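Local structure of carboxyl esterase NP (Bacillus subtilis, 4CCW) at residues Glu23-Trp28 with Cys32-Ile37; Ser79-Tyr84 with Arg286-Phe291; Trp110-Phe115 with Pro143-Ser148; Leu238-Gly241 with Ile246-Pro249. The protein hydrolyses carboxylic esters to an alcohol and a carboxylate, as a carboxylesterase of the alpha/beta hydrolase fold. One frame throughout, in Å; residues are numbered along the deposited sequence.

Contact 1: residues Glu23-Trp28 with Cys32-Ile37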
loop_
_atom_site.group_PDB
_atom_site.type_symbol
_atom_site.label_atom_id
_atom_site.label_comp_id
_atom_site.label_asym_id
_atom_site.label_seq_id
_atom_site.Cartn_x
_atom_site.Cartn_y
_atom_site.Cartn_z
ATOM N N GLU A 23 2.644 -8.306 -17.187
ATOM C CA GLU A 23 2.753 -9.747 -16.996
ATOM C C GLU A 23 2.291 -10.193 -15.604
ATOM O O GLU A 23 1.686 -11.251 -15.465
ATOM C CB GLU A 23 4.160 -10.236 -17.328
ATOM C CG GLU A 23 4.457 -10.071 -18.811
ATOM C CD GLU A 23 5.780 -10.657 -19.243
ATOM O OE1 GLU A 23 6.421 -11.359 -18.440
ATOM O OE2 GLU A 23 6.178 -10.414 -20.402
ATOM N N SER A 24 2.555 -9.373 -14.587
ATOM C CA SER A 24 2.025 -9.634 -13.238
ATOM C C SER A 24 0.495 -9.576 -13.179
ATOM O O SER A 24 -0.116 -10.263 -12.366
ATOM C CB SER A 24 2.604 -8.659 -12.221
ATOM O OG SER A 24 3.969 -8.931 -11.963
ATOM N N LEU A 25 -0.121 -8.758 -14.028
ATOM C CA LEU A 25 -1.583 -8.668 -14.059
ATOM C C LEU A 25 -2.271 -9.951 -14.534
ATOM O O LEU A 25 -3.463 -10.130 -14.318
ATOM C CB LEU A 25 -2.060 -7.468 -14.880
ATOM C CG LEU A 25 -2.140 -6.109 -14.186
ATOM C CD1 LEU A 25 -3.056 -5.196 -14.986
ATOM C CD2 LEU A 25 -2.649 -6.227 -12.753
ATOM N N SER A 26 -1.513 -10.847 -15.159
ATOM C CA SER A 26 -2.033 -12.160 -15.529
ATOM C C SER A 26 -2.216 -13.077 -14.311
ATOM O O SER A 26 -2.841 -14.137 -14.421
ATOM C CB SER A 26 -1.139 -12.825 -16.583
ATOM O OG SER A 26 0.063 -13.305 -16.007
ATOM N N LEU A 27 -1.666 -12.663 -13.166
ATOM C CA LEU A 27 -1.860 -13.363 -11.890
ATOM C C LEU A 27 -3.182 -12.987 -11.204
ATOM O O LEU A 27 -3.528 -13.555 -10.151
ATOM C CB LEU A 27 -0.694 -13.099 -10.929
ATOM C CG LEU A 27 0.751 -13.356 -11.375
ATOM C CD1 LEU A 27 1.726 -12.867 -10.310
ATOM C CD2 LEU A 27 0.995 -14.822 -11.714
ATOM N N TRP A 28 -3.896 -12.019 -11.799
ATOM C CA TRP A 28 -5.192 -11.552 -11.308
ATOM C C TRP A 28 -6.237 -12.576 -11.691
ATOM O O TRP A 28 -6.466 -12.806 -12.886
ATOM C CB TRP A 28 -5.510 -10.224 -11.975
ATOM C CG TRP A 28 -6.235 -9.198 -11.143
ATOM C CD1 TRP A 28 -7.609 -8.957 -11.090
ATOM C CD2 TRP A 28 -5.636 -8.192 -10.249
ATOM N NE1 TRP A 28 -7.890 -7.919 -10.239
ATOM C CE2 TRP A 28 -6.751 -7.416 -9.700
ATOM C CE3 TRP A 28 -4.336 -7.878 -9.858
ATOM C CZ2 TRP A 28 -6.551 -6.375 -8.803
ATOM C CZ3 TRP A 28 -4.145 -6.830 -8.950
ATOM C CH2 TRP A 28 -5.227 -6.095 -8.436
ATOM N N CYS A 32 -10.726 -7.744 -14.662
ATOM C CA CYS A 32 -10.404 -6.383 -14.251
ATOM C C CYS A 32 -10.189 -5.453 -15.439
ATOM O O CYS A 32 -10.038 -5.905 -16.581
ATOM C CB CYS A 32 -9.176 -6.378 -13.347
ATOM S SG CYS A 32 -7.646 -6.735 -14.232
ATOM N N LYS A 33 -10.199 -4.152 -15.165
ATOM C CA LYS A 33 -9.828 -3.158 -16.161
ATOM C C LYS A 33 -8.789 -2.198 -15.605
ATOM O O LYS A 33 -8.884 -1.751 -14.457
ATOM C CB LYS A 33 -11.050 -2.407 -16.708
ATOM C CG LYS A 33 -11.849 -1.599 -15.697
ATOM C CD LYS A 33 -12.900 -0.762 -16.406
ATOM C CE LYS A 33 -13.872 -0.131 -15.425
ATOM N NZ LYS A 33 -14.945 0.630 -16.125
ATOM N N SER A 34 -7.784 -1.915 -16.427
ATOM C CA SER A 34 -6.766 -0.922 -16.119
ATOM C C SER A 34 -7.146 0.387 -16.782
ATOM O O SER A 34 -7.573 0.400 -17.935
ATOM C CB SER A 34 -5.408 -1.376 -16.642
ATOM O OG SER A 34 -4.932 -2.483 -15.904
ATOM N N PHE A 35 -6.998 1.484 -16.051
ATOM C CA PHE A 35 -7.311 2.804 -16.584
ATOM C C PHE A 35 -6.613 3.904 -15.793
ATOM O O PHE A 35 -6.044 3.655 -14.722
ATOM C CB PHE A 35 -8.831 3.035 -16.646
ATOM C CG PHE A 35 -9.511 3.055 -15.305
ATOM C CD1 PHE A 35 -9.877 1.868 -14.673
ATOM C CD2 PHE A 35 -9.812 4.261 -14.685
ATOM C CE1 PHE A 35 -10.517 1.885 -13.441
ATOM C CE2 PHE A 35 -10.448 4.286 -13.453
ATOM C CZ PHE A 35 -10.801 3.097 -12.832
ATOM N N TYR A 36 -6.662 5.118 -16.334
ATOM C CA TYR A 36 -6.034 6.260 -15.690
ATOM C C TYR A 36 -7.066 7.286 -15.230
ATOM O O TYR A 36 -8.094 7.506 -15.885
ATOM C CB TYR A 36 -4.995 6.903 -16.614
ATOM C CG TYR A 36 -3.725 6.094 -16.773
ATOM C CD1 TYR A 36 -2.652 6.263 -15.891
ATOM C CD2 TYR A 36 -3.589 5.156 -17.801
ATOM C CE1 TYR A 36 -1.486 5.529 -16.035
ATOM C CE2 TYR A 36 -2.419 4.412 -17.946
ATOM C CZ TYR A 36 -1.371 4.606 -17.065
ATOM O OH TYR A 36 -0.200 3.873 -17.187
ATOM N N ILE A 37 -6.771 7.896 -14.090
ATOM C CA ILE A 37 -7.577 8.962 -13.518
ATOM C C ILE A 37 -6.700 10.201 -13.403
ATOM O O ILE A 37 -5.606 10.141 -12.852
ATOM C CB ILE A 37 -8.110 8.560 -12.125
ATOM C CG1 ILE A 37 -9.350 7.680 -12.275
ATOM C CG2 ILE A 37 -8.442 9.783 -11.281
ATOM C CD1 ILE A 37 -9.649 6.875 -11.035
#
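Cys32 lays its sulfur over one face of the Trp28 indole. SG is 4.2 Å from the centroid of the five-membered ring and only 23° off the ring normal, which makes this a Cys sulfur-aromatic contact over the face. The nearest ring atom to SG is Trp28 CD1, at 3.8 Å. The CB of Cys32 comes in beside the nitrogen, 3.7 Å from Trp28 NE1. A chi1 of 72° sets the Cys32 sulfur between the backbone N and the carbonyl carbon, and from there it reaches the ring. A hydrogen bond from NE1 to Ser49 OG helps to hold the rotation of the indole. With an alanine in place of Trp28, the Cys32 sulfur would probably lose the ring face it lies over and Ser49 OG its indole partner. A second touch lies further along the strand. One methyl of Leu25, CD1, meets Ser34 OG at 3.4 Å. This is a van der Waals contact, and no hydrogen bond spans the two segments. The contact joins segment 23-28, which lies on helix 12-24, to strand 32-39. That strand pairs antiparallel with strand 42-49, where Leu25 also touches Ile47 and Cys32 touches Ser49. The indole also packs on Ala85 of strand 82-86.

Contact 2: residues Ser79-Tyr84 with Arg286-Phe291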
loop_
_atom_site.group_PDB
_atom_site.type_symbol
_atom_site.label_atom_id
_atom_site.label_comp_id
_atom_site.label_asym_id
_atom_site.label_seq_id
_atom_site.Cartn_x
_atom_site.Cartn_y
_atom_site.Cartn_z
ATOM N N SER A 79 -15.334 -10.201 -4.678
ATOM C CA SER A 79 -16.642 -10.858 -4.724
ATOM C C SER A 79 -17.737 -10.002 -4.089
ATOM O O SER A 79 -18.894 -10.073 -4.499
ATOM C CB SER A 79 -16.596 -12.253 -4.082
ATOM O OG SER A 79 -16.399 -12.185 -2.681
ATOM N N LYS A 80 -17.367 -9.181 -3.110
ATOM C CA LYS A 80 -18.345 -8.404 -2.350
ATOM C C LYS A 80 -18.275 -6.893 -2.594
ATOM O O LYS A 80 -19.258 -6.181 -2.382
ATOM C CB LYS A 80 -18.209 -8.699 -0.850
ATOM C CG LYS A 80 -18.509 -10.143 -0.463
ATOM C CD LYS A 80 -18.289 -10.394 1.027
ATOM C CE LYS A 80 -19.260 -9.589 1.881
ATOM N NZ LYS A 80 -18.625 -9.209 3.172
ATOM N N TYR A 81 -17.127 -6.416 -3.061
ATOM C CA TYR A 81 -16.888 -4.979 -3.186
ATOM C C TYR A 81 -16.474 -4.582 -4.581
ATOM O O TYR A 81 -15.800 -5.344 -5.282
ATOM C CB TYR A 81 -15.794 -4.516 -2.197
ATOM C CG TYR A 81 -16.189 -4.726 -0.761
ATOM C CD1 TYR A 81 -16.960 -3.785 -0.081
ATOM C CD2 TYR A 81 -15.814 -5.886 -0.086
ATOM C CE1 TYR A 81 -17.347 -3.992 1.231
ATOM C CE2 TYR A 81 -16.195 -6.099 1.227
ATOM C CZ TYR A 81 -16.961 -5.152 1.877
ATOM O OH TYR A 81 -17.341 -5.370 3.182
ATOM N N ARG A 82 -16.865 -3.373 -4.973
ATOM C CA ARG A 82 -16.297 -2.753 -6.144
ATOM C C ARG A 82 -14.920 -2.266 -5.731
ATOM O O ARG A 82 -14.788 -1.249 -5.044
ATOM C CB ARG A 82 -17.175 -1.598 -6.620
ATOM C CG ARG A 82 -16.640 -0.857 -7.839
ATOM C CD ARG A 82 -16.530 -1.765 -9.055
ATOM N NE ARG A 82 -16.187 -1.035 -10.284
ATOM C CZ ARG A 82 -15.880 -1.619 -11.439
ATOM N NH1 ARG A 82 -15.874 -2.944 -11.530
ATOM N NH2 ARG A 82 -15.590 -0.881 -12.515
ATOM N N THR A 83 -13.893 -3.010 -6.130
ATOM C CA THR A 83 -12.566 -2.828 -5.570
ATOM C C THR A 83 -11.629 -2.117 -6.541
ATOM O O THR A 83 -11.413 -2.593 -7.664
ATOM C CB THR A 83 -11.936 -4.183 -5.208
ATOM O OG1 THR A 83 -11.761 -4.951 -6.402
ATOM C CG2 THR A 83 -12.838 -4.945 -4.302
ATOM N N TYR A 84 -11.082 -0.988 -6.094
ATOM C CA TYR A 84 -10.168 -0.185 -6.899
ATOM C C TYR A 84 -8.765 -0.268 -6.312
ATOM O O TYR A 84 -8.519 0.228 -5.205
ATOM C CB TYR A 84 -10.605 1.283 -6.948
ATOM C CG TYR A 84 -11.996 1.516 -7.497
ATOM C CD1 TYR A 84 -12.235 1.520 -8.869
ATOM C CD2 TYR A 84 -13.071 1.742 -6.637
ATOM C CE1 TYR A 84 -13.512 1.741 -9.367
ATOM C CE2 TYR A 84 -14.357 1.951 -7.126
ATOM C CZ TYR A 84 -14.568 1.959 -8.487
ATOM O OH TYR A 84 -15.840 2.176 -8.974
ATOM N N ARG A 286 -10.335 -12.177 7.542
ATOM C CA ARG A 286 -10.250 -11.281 8.692
ATOM C C ARG A 286 -10.696 -9.875 8.310
ATOM O O ARG A 286 -11.452 -9.248 9.033
ATOM C CB ARG A 286 -8.826 -11.260 9.269
ATOM C CG ARG A 286 -8.641 -10.329 10.466
ATOM C CD ARG A 286 -9.452 -10.804 11.659
ATOM N NE ARG A 286 -9.532 -9.867 12.789
ATOM C CZ ARG A 286 -10.565 -9.053 13.036
ATOM N NH1 ARG A 286 -11.612 -9.014 12.216
ATOM N NH2 ARG A 286 -10.551 -8.268 14.111
ATOM N N VAL A 287 -10.207 -9.388 7.176
ATOM C CA VAL A 287 -10.576 -8.061 6.687
ATOM C C VAL A 287 -12.060 -8.009 6.340
ATOM O O VAL A 287 -12.767 -7.058 6.703
ATOM C CB VAL A 287 -9.714 -7.642 5.479
ATOM C CG1 VAL A 287 -10.322 -6.428 4.786
ATOM C CG2 VAL A 287 -8.283 -7.352 5.913
ATOM N N MET A 288 -12.547 -9.041 5.656
ATOM C CA MET A 288 -13.963 -9.103 5.323
ATOM C C MET A 288 -14.853 -9.063 6.558
ATOM O O MET A 288 -15.849 -8.341 6.588
ATOM C CB MET A 288 -14.286 -10.342 4.502
ATOM C CG MET A 288 -15.271 -10.021 3.402
ATOM S SD MET A 288 -14.355 -9.346 2.007
ATOM C CE MET A 288 -14.059 -10.916 1.203
ATOM N N ARG A 289 -14.472 -9.834 7.571
ATOM C CA ARG A 289 -15.230 -9.925 8.815
ATOM C C ARG A 289 -15.332 -8.558 9.476
ATOM O O ARG A 289 -16.400 -8.180 9.970
ATOM C CB ARG A 289 -14.554 -10.918 9.761
ATOM C CG ARG A 289 -15.369 -11.314 10.978
ATOM C CD ARG A 289 -14.680 -12.469 11.691
ATOM N NE ARG A 289 -13.651 -12.020 12.630
ATOM C CZ ARG A 289 -12.479 -12.622 12.829
ATOM N NH1 ARG A 289 -12.130 -13.690 12.124
ATOM N NH2 ARG A 289 -11.632 -12.135 13.725
ATOM N N PHE A 290 -14.218 -7.822 9.463
ATOM C CA PHE A 290 -14.164 -6.474 10.008
ATOM C C PHE A 290 -15.091 -5.498 9.278
ATOM O O PHE A 290 -15.793 -4.711 9.916
ATOM C CB PHE A 290 -12.726 -5.950 9.992
ATOM C CG PHE A 290 -12.600 -4.525 10.448
ATOM C CD1 PHE A 290 -12.689 -4.206 11.798
ATOM C CD2 PHE A 290 -12.398 -3.502 9.529
ATOM C CE1 PHE A 290 -12.580 -2.890 12.227
ATOM C CE2 PHE A 290 -12.296 -2.181 9.956
ATOM C CZ PHE A 290 -12.387 -1.879 11.304
ATOM N N PHE A 291 -15.083 -5.553 7.947
ATOM C CA PHE A 291 -15.913 -4.667 7.133
ATOM C C PHE A 291 -17.412 -4.988 7.260
ATOM O O PHE A 291 -18.249 -4.102 7.122
ATOM C CB PHE A 291 -15.506 -4.732 5.660
ATOM C CG PHE A 291 -14.198 -4.063 5.342
ATOM C CD1 PHE A 291 -13.647 -3.105 6.194
ATOM C CD2 PHE A 291 -13.528 -4.365 4.160
ATOM C CE1 PHE A 291 -12.448 -2.484 5.886
ATOM C CE2 PHE A 291 -12.324 -3.749 3.849
ATOM C CZ PHE A 291 -11.782 -2.809 4.711
#
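A Met-aromatic contact and an offset edge-to-face ring pair, both centred on Tyr81, bind the C-terminal helix 280-291 to the link between helix 74-80 and strand 82-86 of the alpha/beta hydrolase fold. Met288 brings its sulfur to the rim of the Tyr81 ring, close to the ring plane. SD is 3.8 Å from Tyr81 CE2 and 5.1 Å from the ring centroid. The Met288 chain bends at chi2 (83°) and chi3 (90°), and this folds the thioether toward the tyrosine. Phe291 turns an edge to the face of Tyr81. The centroids are 5.9 Å apart and the planes stand at 76°. Its CB also presses close to the phenol oxygen, 3.1 Å from Tyr81 OH, so the packing is tight there. The Lys80 chain crosses Met288 at a slant, with Lys80 CD 3.9 Å from Met288 CG. The lysine bends at its far end and brings NZ to 3.5 Å from the same Met288 CG. No hydrogen bond crosses between the segments. A leucine in place of Tyr81 is likely to leave Phe291 without the ring face it meets and to open a gap beside Met288 SD. Around the contact, His124 of strand 123-128 stacks on Phe291 and meets the Tyr81 ring nearly at a right angle. Leu57 of strand 56-60 touches both aromatic side chains, while Met288 also packs on Trp77 of helix 74-80.

Contact 3: residues Trp110-Phe115 with Pro143-Ser148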
loop_
_atom_site.group_PDB
_atom_site.type_symbol
_atom_site.label_atom_id
_atom_site.label_comp_id
_atom_site.label_asym_id
_atom_site.label_seq_id
_atom_site.Cartn_x
_atom_site.Cartn_y
_atom_site.Cartn_z
ATOM N N TRP A 110 -4.319 14.357 -3.263
ATOM C CA TRP A 110 -4.196 13.453 -4.415
ATOM C C TRP A 110 -5.270 12.390 -4.320
ATOM O O TRP A 110 -6.034 12.163 -5.261
ATOM C CB TRP A 110 -2.786 12.830 -4.483
ATOM C CG TRP A 110 -2.742 11.557 -5.302
ATOM C CD1 TRP A 110 -2.834 11.433 -6.687
ATOM C CD2 TRP A 110 -2.652 10.178 -4.801
ATOM N NE1 TRP A 110 -2.791 10.114 -7.070
ATOM C CE2 TRP A 110 -2.682 9.307 -5.983
ATOM C CE3 TRP A 110 -2.530 9.599 -3.539
ATOM C CZ2 TRP A 110 -2.613 7.925 -5.878
ATOM C CZ3 TRP A 110 -2.465 8.203 -3.448
ATOM C CH2 TRP A 110 -2.498 7.389 -4.591
ATOM N N LEU A 111 -5.358 11.759 -3.157
ATOM C CA LEU A 111 -6.333 10.696 -2.940
ATOM C C LEU A 111 -7.770 11.227 -2.968
ATOM O O LEU A 111 -8.680 10.533 -3.440
ATOM C CB LEU A 111 -6.014 9.952 -1.641
ATOM C CG LEU A 111 -6.663 8.583 -1.391
ATOM C CD1 LEU A 111 -6.538 7.640 -2.582
ATOM C CD2 LEU A 111 -6.049 7.963 -0.148
ATOM N N LEU A 112 -7.969 12.445 -2.459
ATOM C CA LEU A 112 -9.256 13.140 -2.583
ATOM C C LEU A 112 -9.718 13.132 -4.042
ATOM O O LEU A 112 -10.826 12.678 -4.340
ATOM C CB LEU A 112 -9.161 14.581 -2.051
ATOM C CG LEU A 112 -10.374 15.513 -2.253
ATOM C CD1 LEU A 112 -11.609 14.986 -1.545
ATOM C CD2 LEU A 112 -10.071 16.932 -1.782
ATOM N N ASP A 113 -8.855 13.617 -4.941
ATOM C CA ASP A 113 -9.120 13.614 -6.382
ATOM C C ASP A 113 -9.498 12.235 -6.930
ATOM O O ASP A 113 -10.435 12.105 -7.712
ATOM C CB ASP A 113 -7.902 14.127 -7.159
ATOM C CG ASP A 113 -7.617 15.598 -6.919
ATOM O OD1 ASP A 113 -8.440 16.305 -6.301
ATOM O OD2 ASP A 113 -6.550 16.050 -7.375
ATOM N N VAL A 114 -8.738 11.220 -6.551
ATOM C CA VAL A 114 -9.040 9.844 -6.946
ATOM C C VAL A 114 -10.468 9.456 -6.526
ATOM O O VAL A 114 -11.256 8.974 -7.349
ATOM C CB VAL A 114 -8.023 8.857 -6.333
ATOM C CG1 VAL A 114 -8.443 7.419 -6.595
ATOM C CG2 VAL A 114 -6.624 9.119 -6.877
ATOM N N PHE A 115 -10.795 9.681 -5.248
ATOM C CA PHE A 115 -12.135 9.405 -4.722
ATOM C C PHE A 115 -13.195 10.155 -5.528
ATOM O O PHE A 115 -14.145 9.547 -6.019
ATOM C CB PHE A 115 -12.226 9.824 -3.250
ATOM C CG PHE A 115 -11.831 8.751 -2.261
ATOM C CD1 PHE A 115 -10.572 8.150 -2.298
ATOM C CD2 PHE A 115 -12.704 8.396 -1.238
ATOM C CE1 PHE A 115 -10.218 7.176 -1.369
ATOM C CE2 PHE A 115 -12.355 7.423 -0.300
ATOM C CZ PHE A 115 -11.100 6.824 -0.358
ATOM N N PRO A 143 -12.361 12.005 7.591
ATOM C CA PRO A 143 -13.160 10.890 8.125
ATOM C C PRO A 143 -14.514 10.741 7.449
ATOM O O PRO A 143 -15.139 9.675 7.518
ATOM C CB PRO A 143 -13.345 11.266 9.599
ATOM C CG PRO A 143 -13.150 12.749 9.651
ATOM C CD PRO A 143 -12.106 13.035 8.616
ATOM N N GLU A 144 -14.963 11.820 6.813
ATOM C CA GLU A 144 -16.240 11.865 6.119
ATOM C C GLU A 144 -16.276 11.016 4.838
ATOM O O GLU A 144 -17.354 10.831 4.241
ATOM C CB GLU A 144 -16.595 13.323 5.783
ATOM C CG GLU A 144 -15.766 13.936 4.655
ATOM C CD GLU A 144 -14.483 14.622 5.117
ATOM O OE1 GLU A 144 -14.114 14.503 6.305
ATOM O OE2 GLU A 144 -13.841 15.298 4.277
ATOM N N ARG A 145 -15.102 10.553 4.406
ATOM C CA ARG A 145 -14.936 9.794 3.161
ATOM C C ARG A 145 -14.551 8.334 3.368
ATOM O O ARG A 145 -14.475 7.569 2.401
ATOM C CB ARG A 145 -13.879 10.447 2.251
ATOM C CG ARG A 145 -14.132 11.918 1.919
ATOM C CD ARG A 145 -15.501 12.195 1.281
ATOM N NE ARG A 145 -15.607 11.726 -0.107
ATOM C CZ ARG A 145 -15.138 12.387 -1.171
ATOM N NH1 ARG A 145 -14.541 13.562 -1.018
ATOM N NH2 ARG A 145 -15.282 11.881 -2.397
ATOM N N VAL A 146 -14.303 7.952 4.618
ATOM C CA VAL A 146 -13.809 6.611 4.921
ATOM C C VAL A 146 -14.817 5.904 5.825
ATOM O O VAL A 146 -15.046 6.326 6.959
ATOM C CB VAL A 146 -12.413 6.651 5.606
ATOM C CG1 VAL A 146 -11.785 5.259 5.665
ATOM C CG2 VAL A 146 -11.469 7.607 4.893
ATOM N N LYS A 147 -15.416 4.829 5.323
ATOM C CA LYS A 147 -16.344 4.021 6.132
ATOM C C LYS A 147 -15.600 3.309 7.269
ATOM O O LYS A 147 -16.008 3.368 8.434
ATOM C CB LYS A 147 -17.076 3.006 5.248
ATOM C CG LYS A 147 -17.941 3.648 4.172
ATOM C CD LYS A 147 -18.873 2.656 3.489
ATOM C CE LYS A 147 -19.760 3.341 2.454
ATOM N NZ LYS A 147 -20.945 4.048 3.036
ATOM N N SER A 148 -14.511 2.636 6.908
ATOM C CA SER A 148 -13.619 1.971 7.859
ATOM C C SER A 148 -12.355 1.622 7.090
ATOM O O SER A 148 -12.357 1.649 5.861
ATOM C CB SER A 148 -14.273 0.732 8.488
ATOM O OG SER A 148 -14.284 -0.368 7.598
#
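Arg145 meets Leu112 and Phe115 where helix 104-118 of the alpha/beta hydrolase fold packs against the loop that enters strand 146-152. The contact has three kinds of touch. The first is between charge and hydrocarbon. Arg145 NH1 lies 3.3 Å from the Leu112 methyl CD1, and the two side chains cross at about a right angle. Arg145 NH2 lies 3.8 Å from Phe115 CB. The arginine chain folds at chi2 (-56°) and chi3 (-72°), and this bend carries the guanidinium back toward the helix. The second kind is polar, with partners that follow residues 110-115 in the chain. NH2 of Arg145 forms a salt bridge with Asp116, which probably offsets its charge, and a hydrogen bond to the carbonyl of Ile120, while NE bonds to the carbonyl of Glu121. These bonds hold the flat group in place and tie the end of helix 104-118 and the link after it to the chain entering strand 146-152. The third kind involves the Phe115 ring. Phe138 of helix 130-141 meets this ring with the planes at about 45°, and touches Arg145 as well. Across the contact the backbone of Arg145 faces the ring rim: its carbonyl O sits near the ring plane, 3.4 Å from Phe115 CE2.

Contact 4: residues Leu238-Gly241 with Ile246-Pro249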
loop_
_atom_site.group_PDB
_atom_site.type_symbol
_atom_site.label_atom_id
_atom_site.label_comp_id
_atom_site.label_asym_id
_atom_site.label_seq_id
_atom_site.Cartn_x
_atom_site.Cartn_y
_atom_site.Cartn_z
ATOM N N LEU A 238 -6.129 -2.943 12.583
ATOM C CA LEU A 238 -4.683 -2.953 12.418
ATOM C C LEU A 238 -4.175 -4.379 12.461
ATOM O O LEU A 238 -4.313 -5.045 13.475
ATOM C CB LEU A 238 -3.996 -2.098 13.497
ATOM C CG LEU A 238 -2.461 -2.152 13.544
ATOM C CD1 LEU A 238 -1.867 -1.557 12.257
ATOM C CD2 LEU A 238 -1.930 -1.371 14.757
ATOM N N LEU A 239 -3.628 -4.851 11.340
ATOM C CA LEU A 239 -2.980 -6.154 11.262
ATOM C C LEU A 239 -1.483 -6.007 11.122
ATOM O O LEU A 239 -0.999 -5.262 10.258
ATOM C CB LEU A 239 -3.498 -6.967 10.071
ATOM C CG LEU A 239 -4.991 -7.254 9.996
ATOM C CD1 LEU A 239 -5.292 -8.175 8.816
ATOM C CD2 LEU A 239 -5.527 -7.863 11.297
ATOM N N LEU A 240 -0.763 -6.730 11.975
ATOM C CA LEU A 240 0.693 -6.738 11.990
ATOM C C LEU A 240 1.136 -8.194 11.970
ATOM O O LEU A 240 0.376 -9.072 12.371
ATOM C CB LEU A 240 1.210 -6.044 13.256
ATOM C CG LEU A 240 0.858 -4.562 13.414
ATOM C CD1 LEU A 240 0.672 -4.184 14.883
ATOM C CD2 LEU A 240 1.940 -3.720 12.724
ATOM N N GLY A 241 2.349 -8.451 11.492
ATOM C CA GLY A 241 2.873 -9.825 11.411
ATOM C C GLY A 241 3.897 -10.123 12.493
ATOM O O GLY A 241 4.750 -9.291 12.781
ATOM N N ILE A 246 10.366 -4.280 10.106
ATOM C CA ILE A 246 10.536 -2.825 9.906
ATOM C C ILE A 246 10.429 -2.047 11.219
ATOM O O ILE A 246 10.880 -0.898 11.303
ATOM C CB ILE A 246 9.614 -2.222 8.794
ATOM C CG1 ILE A 246 8.137 -2.165 9.225
ATOM C CG2 ILE A 246 9.827 -2.981 7.468
ATOM C CD1 ILE A 246 7.308 -1.087 8.515
ATOM N N TYR A 247 9.810 -2.689 12.215
ATOM C CA TYR A 247 9.789 -2.245 13.610
ATOM C C TYR A 247 9.294 -3.421 14.444
ATOM O O TYR A 247 9.015 -4.513 13.905
ATOM C CB TYR A 247 8.920 -0.977 13.795
ATOM C CG TYR A 247 7.607 -1.036 13.040
ATOM C CD1 TYR A 247 6.748 -2.139 13.193
ATOM C CD2 TYR A 247 7.236 -0.011 12.170
ATOM C CE1 TYR A 247 5.566 -2.217 12.494
ATOM C CE2 TYR A 247 6.047 -0.066 11.473
ATOM C CZ TYR A 247 5.206 -1.174 11.651
ATOM O OH TYR A 247 4.026 -1.256 10.958
ATOM N N ASP A 248 9.188 -3.238 15.754
ATOM C CA ASP A 248 8.687 -4.308 16.609
ATOM C C ASP A 248 7.156 -4.314 16.564
ATOM O O ASP A 248 6.525 -3.293 16.871
ATOM C CB ASP A 248 9.209 -4.131 18.034
ATOM C CG ASP A 248 8.755 -5.248 18.968
ATOM O OD1 ASP A 248 7.547 -5.558 19.043
ATOM O OD2 ASP A 248 9.610 -5.812 19.669
ATOM N N PRO A 249 6.555 -5.434 16.106
ATOM C CA PRO A 249 5.121 -5.369 15.831
ATOM C C PRO A 249 4.320 -5.290 17.116
ATOM O O PRO A 249 3.247 -4.714 17.130
ATOM C CB PRO A 249 4.836 -6.677 15.076
ATOM C CG PRO A 249 5.905 -7.626 15.533
ATOM C CD PRO A 249 7.122 -6.752 15.780
#
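The hydroxyl of Tyr247 is hydrogen-bonded to the carbonyl O of Pro154, and the same oxygen touches Leu240, with OH 3.7 Å from Leu240 CD2. That bond ties down the far end of the phenol. The CD2 methyl comes to the ring at its edge, near the ring plane, and lies 3.9 Å from Tyr247 CE1. The two side chains cross at about a right angle. A chi1 of 43° places the Tyr247 ring between its own backbone N and carbonyl carbon, and from there it turns an edge to the Leu240 methyl. Ile246 CG1 covers the centre of one ring face, 3.6 Å above the plane. The other branch of Leu240 serves Pro249: CD1 is 3.5 Å from Pro249 O. The leucine CB also packs on the proline ring, 4.1 Å from Pro249 CB. Gly241 takes part through its backbone. Its carbonyl O lies 3.4 Å from Pro249 CG, so the proline rests against the end of the strand. Just ahead of the proline, Asp248 is the N-cap of helix 249-259 and accepts a hydrogen bond from Ser251 N, while Leu240 packs on Ala252 and Leu253 of that helix. The Tyr247 side chain is about 6 Å from that of His273, the probable proton acceptor, and Ile246 touches this histidine. The contact therefore folds back the connection from strand 236-241 to helix 249-259, beside the active site. In alpha/beta hydrolases the loop after the corresponding strand commonly carries the catalytic acid.

In the fold
From the N terminus, contact 1 comes first. It closes a loop of three residues and sets the end of helix 12-24 against the first strand of the sheet. Contact 2 closes the longest loop, of 201 residues, and brings the C-terminal helix back to the link between helix 74-80 and strand 82-86. Contacts 3 and 4 are both nested inside that loop and follow one another in series. Contact 3 joins helix 104-118 to the entry of strand 146-152, and contact 4 turns the loop after the neighbouring strand 236-241 back onto its end. All four reach one sheet. Contact 2 touches each of the others: Arg82 meets Lys33, Phe291 meets Ser148, and Val287 meets Leu239.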